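Local coordinates for HEPN domain-containing protein (Thermotoga maritima, PDB 1O3U), which is of unknown function but folds as an all-helical HEPN domain, a family whose members often act in nucleic-acid or nucleotide processing, at residues Val47-Gln52 against Asp130-Ile135; Glu78-His83 against Ala121-Arg126. All coordinates share one frame; numbering follows the deposited sequence.

Interaction 1: residues Val47-Gln52 against Asp130-Ile135; sequences VKAVFQ and DLLSRI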
ATOM      1  N   VAL A  47      -0.182  10.738   6.266  1.00 10.04           N
ATOM      2  CA  VAL A  47      -0.852  11.268   7.469  1.00 10.69           C
ATOM      3  C   VAL A  47      -0.542  10.425   8.715  1.00 10.32           C
ATOM      4  O   VAL A  47      -0.327  10.957   9.816  1.00 10.72           O
ATOM      5  CB  VAL A  47      -2.364  11.414   7.260  1.00 10.35           C
ATOM      6  CG1 VAL A  47      -3.021  11.989   8.515  1.00 12.83           C
ATOM      7  CG2 VAL A  47      -2.677  12.291   6.053  1.00 13.41           C
ATOM      8  N   LYS A  48      -0.500   9.110   8.556  1.00 10.47           N
ATOM      9  CA  LYS A  48      -0.100   8.221   9.648  1.00 12.52           C
ATOM     10  C   LYS A  48       1.309   8.522  10.194  1.00 12.26           C
ATOM     11  O   LYS A  48       1.570   8.336  11.396  1.00 11.31           O
ATOM     12  CB  LYS A  48      -0.156   6.762   9.218  1.00 12.51           C
ATOM     13  CG  LYS A  48      -1.528   6.253   9.026  1.00 16.15           C
ATOM     14  CD  LYS A  48      -1.473   4.764   8.655  1.00 19.20           C
ATOM     15  CE  LYS A  48      -2.835   4.261   8.208  1.00 22.14           C
ATOM     16  N   ALA A  49       2.208   8.967   9.315  1.00 11.59           N
ATOM     17  CA  ALA A  49       3.556   9.357   9.740  1.00 11.90           C
ATOM     18  C   ALA A  49       3.486  10.499  10.770  1.00 11.67           C
ATOM     19  O   ALA A  49       4.270  10.521  11.712  1.00 12.10           O
ATOM     20  CB  ALA A  49       4.404   9.769   8.545  1.00 12.52           C
ATOM     21  N   VAL A  50       2.498  11.394  10.633  1.00 10.35           N
ATOM     22  CA  VAL A  50       2.319  12.487  11.607  1.00 10.88           C
ATOM     23  C   VAL A  50       1.841  11.954  12.964  1.00 10.49           C
ATOM     24  O   VAL A  50       2.338  12.372  14.031  1.00 10.20           O
ATOM     25  CB  VAL A  50       1.341  13.571  11.123  1.00  9.95           C
ATOM     26  CG1 VAL A  50       1.280  14.718  12.128  1.00 12.60           C
ATOM     27  CG2 VAL A  50       1.746  14.107   9.725  1.00 12.71           C
ATOM     28  N   PHE A  51       0.824  11.100  12.931  1.00  9.13           N
ATOM     29  CA  PHE A  51       0.403  10.391  14.137  1.00  9.30           C
ATOM     30  C   PHE A  51       1.555   9.658  14.809  1.00 10.13           C
ATOM     31  O   PHE A  51       1.686   9.776  16.017  1.00 10.81           O
ATOM     32  CB  PHE A  51      -0.770   9.434  13.888  1.00  9.49           C
ATOM     33  CG  PHE A  51      -2.066  10.135  13.655  1.00 10.87           C
ATOM     34  CD1 PHE A  51      -2.415  10.576  12.388  1.00 11.78           C
ATOM     35  CD2 PHE A  51      -2.939  10.377  14.710  1.00 15.06           C
ATOM     36  CE1 PHE A  51      -3.632  11.232  12.153  1.00 14.61           C
ATOM     37  CE2 PHE A  51      -4.149  11.046  14.490  1.00 15.70           C
ATOM     38  CZ  PHE A  51      -4.478  11.485  13.195  1.00 15.53           C
ATOM     39  N   GLN A  52       2.399   8.945  14.056  1.00 10.62           N
ATOM     40  CA  GLN A  52       3.486   8.157  14.648  1.00 12.82           C
ATOM     41  C   GLN A  52       4.484   9.083  15.361  1.00 12.03           C
ATOM     42  O   GLN A  52       4.903   8.799  16.454  1.00 10.99           O
ATOM     43  CB  GLN A  52       4.248   7.308  13.625  1.00 13.16           C
ATOM     44  CG  GLN A  52       5.089   6.213  14.321  1.00 19.51           C
ATOM     45  CD  GLN A  52       6.208   5.604  13.454  1.00 26.09           C
ATOM     46  OE1 GLN A  52       6.126   5.591  12.235  1.00 32.05           O
ATOM     47  NE2 GLN A  52       7.251   5.079  14.112  1.00 30.75           N
ATOM     48  N   ASP A 130       6.182  19.048   5.745  1.00 12.48           N
ATOM     49  CA  ASP A 130       6.303  20.381   6.312  1.00 13.35           C
ATOM     50  C   ASP A 130       5.946  20.393   7.793  1.00 14.33           C
ATOM     51  O   ASP A 130       6.635  21.030   8.588  1.00 14.17           O
ATOM     52  CB  ASP A 130       5.436  21.384   5.547  1.00 13.47           C
ATOM     53  CG  ASP A 130       5.990  21.706   4.146  1.00 17.41           C
ATOM     54  OD1 ASP A 130       7.055  21.140   3.753  1.00 14.78           O
ATOM     55  OD2 ASP A 130       5.428  22.546   3.387  1.00 19.94           O
ATOM     56  N   LEU A 131       4.874  19.691   8.150  1.00 14.27           N
ATOM     57  CA  LEU A 131       4.481  19.509   9.540  1.00 14.67           C
ATOM     58  C   LEU A 131       5.565  18.764  10.366  1.00 14.96           C
ATOM     59  O   LEU A 131       5.988  19.253  11.440  1.00 15.70           O
ATOM     60  CB  LEU A 131       3.119  18.772   9.609  1.00 15.03           C
ATOM     61  CG  LEU A 131       1.880  19.540  10.025  1.00 18.51           C
ATOM     62  CD1 LEU A 131       0.729  18.562  10.211  1.00 17.31           C
ATOM     63  CD2 LEU A 131       2.147  20.369  11.368  1.00 18.15           C
ATOM     64  N   LEU A 132       6.037  17.616   9.870  1.00 14.26           N
ATOM     65  CA  LEU A 132       7.064  16.831  10.540  1.00 15.05           C
ATOM     66  C   LEU A 132       8.393  17.581  10.722  1.00 16.75           C
ATOM     67  O   LEU A 132       9.116  17.332  11.702  1.00 17.35           O
ATOM     68  CB  LEU A 132       7.319  15.525   9.815  1.00 15.93           C
ATOM     69  CG  LEU A 132       6.171  14.533   9.962  1.00 16.96           C
ATOM     70  CD1 LEU A 132       6.255  13.427   8.941  1.00 20.51           C
ATOM     71  CD2 LEU A 132       6.184  13.961  11.359  1.00 17.57           C
ATOM     72  N   SER A 133       8.676  18.507   9.812  1.00 16.73           N
ATOM     73  CA  SER A 133       9.908  19.294   9.860  1.00 18.72           C
ATOM     74  C   SER A 133       9.862  20.277  11.003  1.00 19.82           C
ATOM     75  O   SER A 133      10.907  20.791  11.401  1.00 17.95           O
ATOM     76  CB  SER A 133      10.116  20.071   8.557  1.00 17.84           C
ATOM     77  OG  SER A 133      10.339  19.163   7.485  1.00 20.08           O
ATOM     78  N   ARG A 134       8.648  20.563  11.481  1.00 21.56           N
ATOM     79  CA  ARG A 134       8.404  21.584  12.474  1.00 24.42           C
ATOM     80  C   ARG A 134       8.034  21.054  13.862  1.00 25.91           C
ATOM     81  O   ARG A 134       8.005  21.834  14.814  1.00 27.10           O
ATOM     82  CB  ARG A 134       7.317  22.546  11.967  1.00 25.18           C
ATOM     83  CG  ARG A 134       7.830  23.617  11.022  1.00 27.59           C
ATOM     84  CD  ARG A 134       6.726  24.406  10.338  1.00 30.07           C
ATOM     85  N   ILE A 135       7.716  19.759  13.973  1.00 27.07           N
ATOM     86  CA  ILE A 135       7.401  19.139  15.248  1.00 27.95           C
ATOM     87  C   ILE A 135       8.515  18.126  15.514  1.00 29.29           C
ATOM     88  O   ILE A 135       9.109  18.105  16.587  1.00 31.29           O
ATOM     89  CB  ILE A 135       5.965  18.513  15.271  1.00 27.52           C
ATOM     90  CG1 ILE A 135       5.851  17.284  14.369  1.00 25.89           C
ATOM     91  CG2 ILE A 135       4.899  19.564  14.902  1.00 27.56           C
ATOM     92  CD1 ILE A 135       4.446  16.756  14.190  1.00 22.98           C
ATOM     93  OXT ILE A 135       8.938  17.349  14.648  1.00 30.72           O
TER
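Val50 touches three side chains of 130-135: Leu131, Leu132 and Ile135. Its two methyl groups divide the work. CG1 touches Leu131 CD1 at 4.3 Å and Ile135 CD1 at 4.3 Å. CG2 lies nearer the branch point of Leu132, with 4.5 Å to Leu132 CG. Val50 has CG1 anti to its backbone N (chi1 -176°), and this turns that methyl toward the ends of both Leu131 and Ile135. Leu132 reaches back with both methyls. Its CD1 meets Ala49 CB at 4.1 Å. Its CD2 rests against the helix backbone, 4.0 Å from Ala49 O and 4.1 Å from Val50 CA. The backbones come nearest at this point, with 6.5 Å between Val50 CA and Leu132 CA. Ala49, with only CB, probably lets Leu132 CD2 come down onto the backbone. Met13 of helix 11-28 touches both Ala49 and Leu132, and Cys128 adds to the packing on Val50. Ile135 is the last residue of the chain, and its carboxylate forms a long, weak ion pair with Arg53. The side chains that meet are all aliphatic, and one leucine methyl lies on the helix backbone. The hold therefore comes from shape and the burial of apolar surface, with no directional bond between the two segments.

Interaction 2: residues Glu78-His83 against Ala121-Arg126; sequences EELMDH and AEKIIR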
ATOM      1  N   GLU A  78      -8.386  23.754   4.146  1.00 16.79           N
ATOM      2  CA  GLU A  78      -9.615  23.260   3.574  1.00 17.98           C
ATOM      3  C   GLU A  78      -9.363  22.529   2.282  1.00 16.81           C
ATOM      4  O   GLU A  78      -9.978  21.494   2.039  1.00 17.06           O
ATOM      5  CB  GLU A  78     -10.581  24.437   3.323  1.00 19.35           C
ATOM      6  CG  GLU A  78     -11.934  24.011   2.793  1.00 23.09           C
ATOM      7  CD  GLU A  78     -12.710  25.176   2.214  1.00 28.85           C
ATOM      8  OE1 GLU A  78     -13.606  25.680   2.929  1.00 31.53           O
ATOM      9  OE2 GLU A  78     -12.413  25.589   1.056  1.00 31.74           O
ATOM     10  N   GLU A  79      -8.485  23.064   1.440  1.00 16.68           N
ATOM     11  CA  GLU A  79      -8.214  22.437   0.150  1.00 16.90           C
ATOM     12  C   GLU A  79      -7.610  21.052   0.278  1.00 15.98           C
ATOM     13  O   GLU A  79      -7.835  20.223  -0.577  1.00 15.64           O
ATOM     14  CB  GLU A  79      -7.337  23.311  -0.731  1.00 17.76           C
ATOM     15  CG  GLU A  79      -5.846  23.260  -0.484  1.00 20.14           C
ATOM     16  CD  GLU A  79      -5.135  24.374  -1.216  1.00 25.01           C
ATOM     17  OE1 GLU A  79      -5.333  25.528  -0.775  1.00 29.80           O
ATOM     18  OE2 GLU A  79      -4.424  24.111  -2.223  1.00 23.85           O
ATOM     19  N   LEU A  80      -6.827  20.809   1.328  1.00 14.46           N
ATOM     20  CA  LEU A  80      -6.306  19.445   1.582  1.00 14.81           C
ATOM     21  C   LEU A  80      -7.418  18.497   2.008  1.00 14.31           C
ATOM     22  O   LEU A  80      -7.393  17.352   1.660  1.00 12.76           O
ATOM     23  CB  LEU A  80      -5.192  19.455   2.616  1.00 14.02           C
ATOM     24  CG  LEU A  80      -3.877  20.088   2.161  1.00 16.86           C
ATOM     25  CD1 LEU A  80      -2.751  19.881   3.222  1.00 18.29           C
ATOM     26  CD2 LEU A  80      -3.430  19.592   0.787  1.00 16.01           C
ATOM     27  N   MET A  81      -8.362  18.959   2.824  1.00 14.84           N
ATOM     28  CA  MET A  81      -9.514  18.109   3.165  1.00 15.34           C
ATOM     29  C   MET A  81     -10.306  17.805   1.912  1.00 14.73           C
ATOM     30  O   MET A  81     -10.727  16.668   1.736  1.00 14.96           O
ATOM     31  CB  MET A  81     -10.442  18.756   4.201  1.00 15.48           C
ATOM     32  CG  MET A  81     -11.603  17.838   4.661  1.00 17.29           C
ATOM     33  SD  MET A  81     -11.138  16.133   5.310  1.00 21.11           S
ATOM     34  CE  MET A  81      -9.979  16.679   6.383  1.00 21.50           C
ATOM     35  N   ASP A  82     -10.514  18.819   1.061  1.00 14.50           N
ATOM     36  CA  ASP A  82     -11.163  18.648  -0.245  1.00 14.42           C
ATOM     37  C   ASP A  82     -10.453  17.573  -1.078  1.00 13.74           C
ATOM     38  O   ASP A  82     -11.090  16.684  -1.617  1.00 13.26           O
ATOM     39  CB  ASP A  82     -11.188  19.958  -1.053  1.00 14.99           C
ATOM     40  CG  ASP A  82     -12.292  20.914  -0.622  1.00 19.32           C
ATOM     41  OD1 ASP A  82     -12.393  22.037  -1.212  1.00 25.11           O
ATOM     42  OD2 ASP A  82     -13.111  20.627   0.285  1.00 21.74           O
ATOM     43  N   HIS A  83      -9.139  17.666  -1.182  1.00 12.38           N
ATOM     44  CA  HIS A  83      -8.377  16.657  -1.933  1.00 12.98           C
ATOM     45  C   HIS A  83      -8.541  15.264  -1.333  1.00 12.33           C
ATOM     46  O   HIS A  83      -8.648  14.268  -2.055  1.00 11.65           O
ATOM     47  CB  HIS A  83      -6.886  16.984  -1.961  1.00 12.80           C
ATOM     48  CG  HIS A  83      -6.538  18.281  -2.623  1.00 13.15           C
ATOM     49  ND1 HIS A  83      -7.415  18.980  -3.421  1.00 14.15           N
ATOM     50  CD2 HIS A  83      -5.383  18.993  -2.619  1.00 13.03           C
ATOM     51  CE1 HIS A  83      -6.832  20.084  -3.855  1.00 15.63           C
ATOM     52  NE2 HIS A  83      -5.581  20.094  -3.418  1.00 15.52           N
ATOM     53  N   ALA A 121      -2.151  13.547  -3.748  1.00  8.42           N
ATOM     54  CA  ALA A 121      -1.417  12.725  -2.799  1.00  8.92           C
ATOM     55  C   ALA A 121      -0.042  13.363  -2.513  1.00  9.65           C
ATOM     56  O   ALA A 121       0.392  13.470  -1.372  1.00  8.16           O
ATOM     57  CB  ALA A 121      -1.238  11.336  -3.335  1.00  8.67           C
ATOM     58  N   GLU A 122       0.622  13.794  -3.570  1.00  9.19           N
ATOM     59  CA  GLU A 122       1.842  14.532  -3.434  1.00  9.59           C
ATOM     60  C   GLU A 122       1.739  15.796  -2.557  1.00  9.02           C
ATOM     61  O   GLU A 122       2.613  16.046  -1.722  1.00  7.35           O
ATOM     62  CB  GLU A 122       2.388  14.874  -4.808  1.00 10.83           C
ATOM     63  CG  GLU A 122       3.785  15.489  -4.779  1.00 13.98           C
ATOM     64  CD  GLU A 122       4.495  15.268  -6.112  1.00 19.91           C
ATOM     65  OE1 GLU A 122       3.834  15.397  -7.173  1.00 27.62           O
ATOM     66  OE2 GLU A 122       5.680  14.923  -6.120  1.00 24.22           O
ATOM     67  N   LYS A 123       0.676  16.573  -2.752  1.00  8.85           N
ATOM     68  CA  LYS A 123       0.387  17.714  -1.932  1.00  8.97           C
ATOM     69  C   LYS A 123       0.255  17.359  -0.463  1.00  9.31           C
ATOM     70  O   LYS A 123       0.829  18.016   0.409  1.00  7.94           O
ATOM     71  CB  LYS A 123      -0.880  18.369  -2.477  1.00 10.24           C
ATOM     72  CG  LYS A 123      -1.024  19.766  -2.261  1.00 16.10           C
ATOM     73  CD  LYS A 123      -1.987  20.310  -3.354  1.00 18.54           C
ATOM     74  CE  LYS A 123      -2.167  21.748  -3.264  1.00 20.34           C
ATOM     75  NZ  LYS A 123      -3.487  22.149  -3.798  1.00 20.12           N
ATOM     76  N   ILE A 124      -0.494  16.289  -0.181  1.00  8.52           N
ATOM     77  CA  ILE A 124      -0.657  15.833   1.176  1.00  8.47           C
ATOM     78  C   ILE A 124       0.670  15.368   1.777  1.00  8.60           C
ATOM     79  O   ILE A 124       0.998  15.715   2.960  1.00  8.70           O
ATOM     80  CB  ILE A 124      -1.764  14.753   1.242  1.00  8.16           C
ATOM     81  CG1 ILE A 124      -3.138  15.404   1.013  1.00  8.57           C
ATOM     82  CG2 ILE A 124      -1.752  14.034   2.594  1.00  8.88           C
ATOM     83  CD1 ILE A 124      -4.306  14.413   0.792  1.00 10.02           C
ATOM     84  N   ILE A 125       1.429  14.579   1.012  1.00  7.44           N
ATOM     85  CA  ILE A 125       2.763  14.171   1.443  1.00  8.67           C
ATOM     86  C   ILE A 125       3.651  15.382   1.825  1.00  8.60           C
ATOM     87  O   ILE A 125       4.266  15.380   2.878  1.00  8.65           O
ATOM     88  CB  ILE A 125       3.440  13.313   0.396  1.00  8.80           C
ATOM     89  CG1 ILE A 125       2.749  11.962   0.300  1.00  9.13           C
ATOM     90  CG2 ILE A 125       4.962  13.214   0.682  1.00 10.64           C
ATOM     91  CD1 ILE A 125       3.188  11.146  -0.971  1.00 11.83           C
ATOM     92  N   ARG A 126       3.684  16.411   0.983  1.00  8.67           N
ATOM     93  CA  ARG A 126       4.527  17.582   1.198  1.00  9.94           C
ATOM     94  C   ARG A 126       4.022  18.411   2.398  1.00  9.46           C
ATOM     95  O   ARG A 126       4.813  18.904   3.189  1.00 10.77           O
ATOM     96  CB  ARG A 126       4.573  18.414  -0.074  1.00  9.45           C
ATOM     97  CG  ARG A 126       5.344  17.712  -1.212  1.00 10.45           C
ATOM     98  CD  ARG A 126       5.369  18.495  -2.506  1.00 11.67           C
ATOM     99  NE  ARG A 126       6.354  17.958  -3.433  1.00 13.47           N
ATOM    100  CZ  ARG A 126       6.496  18.361  -4.683  1.00 11.93           C
ATOM    101  NH1 ARG A 126       5.734  19.319  -5.177  1.00 15.14           N
ATOM    102  NH2 ARG A 126       7.421  17.819  -5.433  1.00 10.60           N
TER
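Lys123 NZ is gripped by two groups of helix 78-83. It gives a hydrogen bond of 2.7 Å to Glu79 OE2, which is also a salt bridge, and one of 3.0 Å to His83 NE2. Glu79 receives it on the anti lone pair of OE2, the one turned away from the other oxygen. The histidine receives it at the ring edge, only 2° out of the ring plane. Lys123 leaves its helix with CG anti to the backbone N (chi1 -152°) and stays extended, which carries the ammonium across to both acceptors at about a right angle to each side chain. Its methylenes also pack: CD lies 3.7 Å from His83 CD2, and CG lies 3.9 Å from Leu80 CD2. Further in, Leu80 CD2 touches Ile124 CG1 at 4.2 Å. The His83 ring has Glu79 O over one face and stacks with Tyr120. A leucine in place of His83 would probably take away the ring acceptor, leaving the ammonium less fixed in direction beside Glu79. Ile124 continues inward to Ala43 of helix 32-54. Segments 78-83 and 121-126 cross at -134°, their axes 10.1 Å apart at closest. An apolar seam with a charged pair at its exposed side is typical of helix packing in a helical bundle, here that of the HEPN domain.

In the fold
From the N terminus, helix 11-28 leads into helix 32-54, whose later part supplies 47-52. The chain then passes through helix 63-70 to helix 78-88, which opens interaction 2. Helix 104-132 closes the inner loop at 121-126; its end and the terminal residues, 130-135, close the outer one. The loop of interaction 2, with 37 residues between its segments, thus lies wholly within the 77-residue loop of interaction 1. Interaction 1 ties the C-terminal end to helix 32-54. Interaction 2 fastens the short helix 78-88 to the long last helix. Their centres are about 14 Å apart, and they meet directly where Val47 CG2 packs on Ile124 CG2 at 4.0 Å.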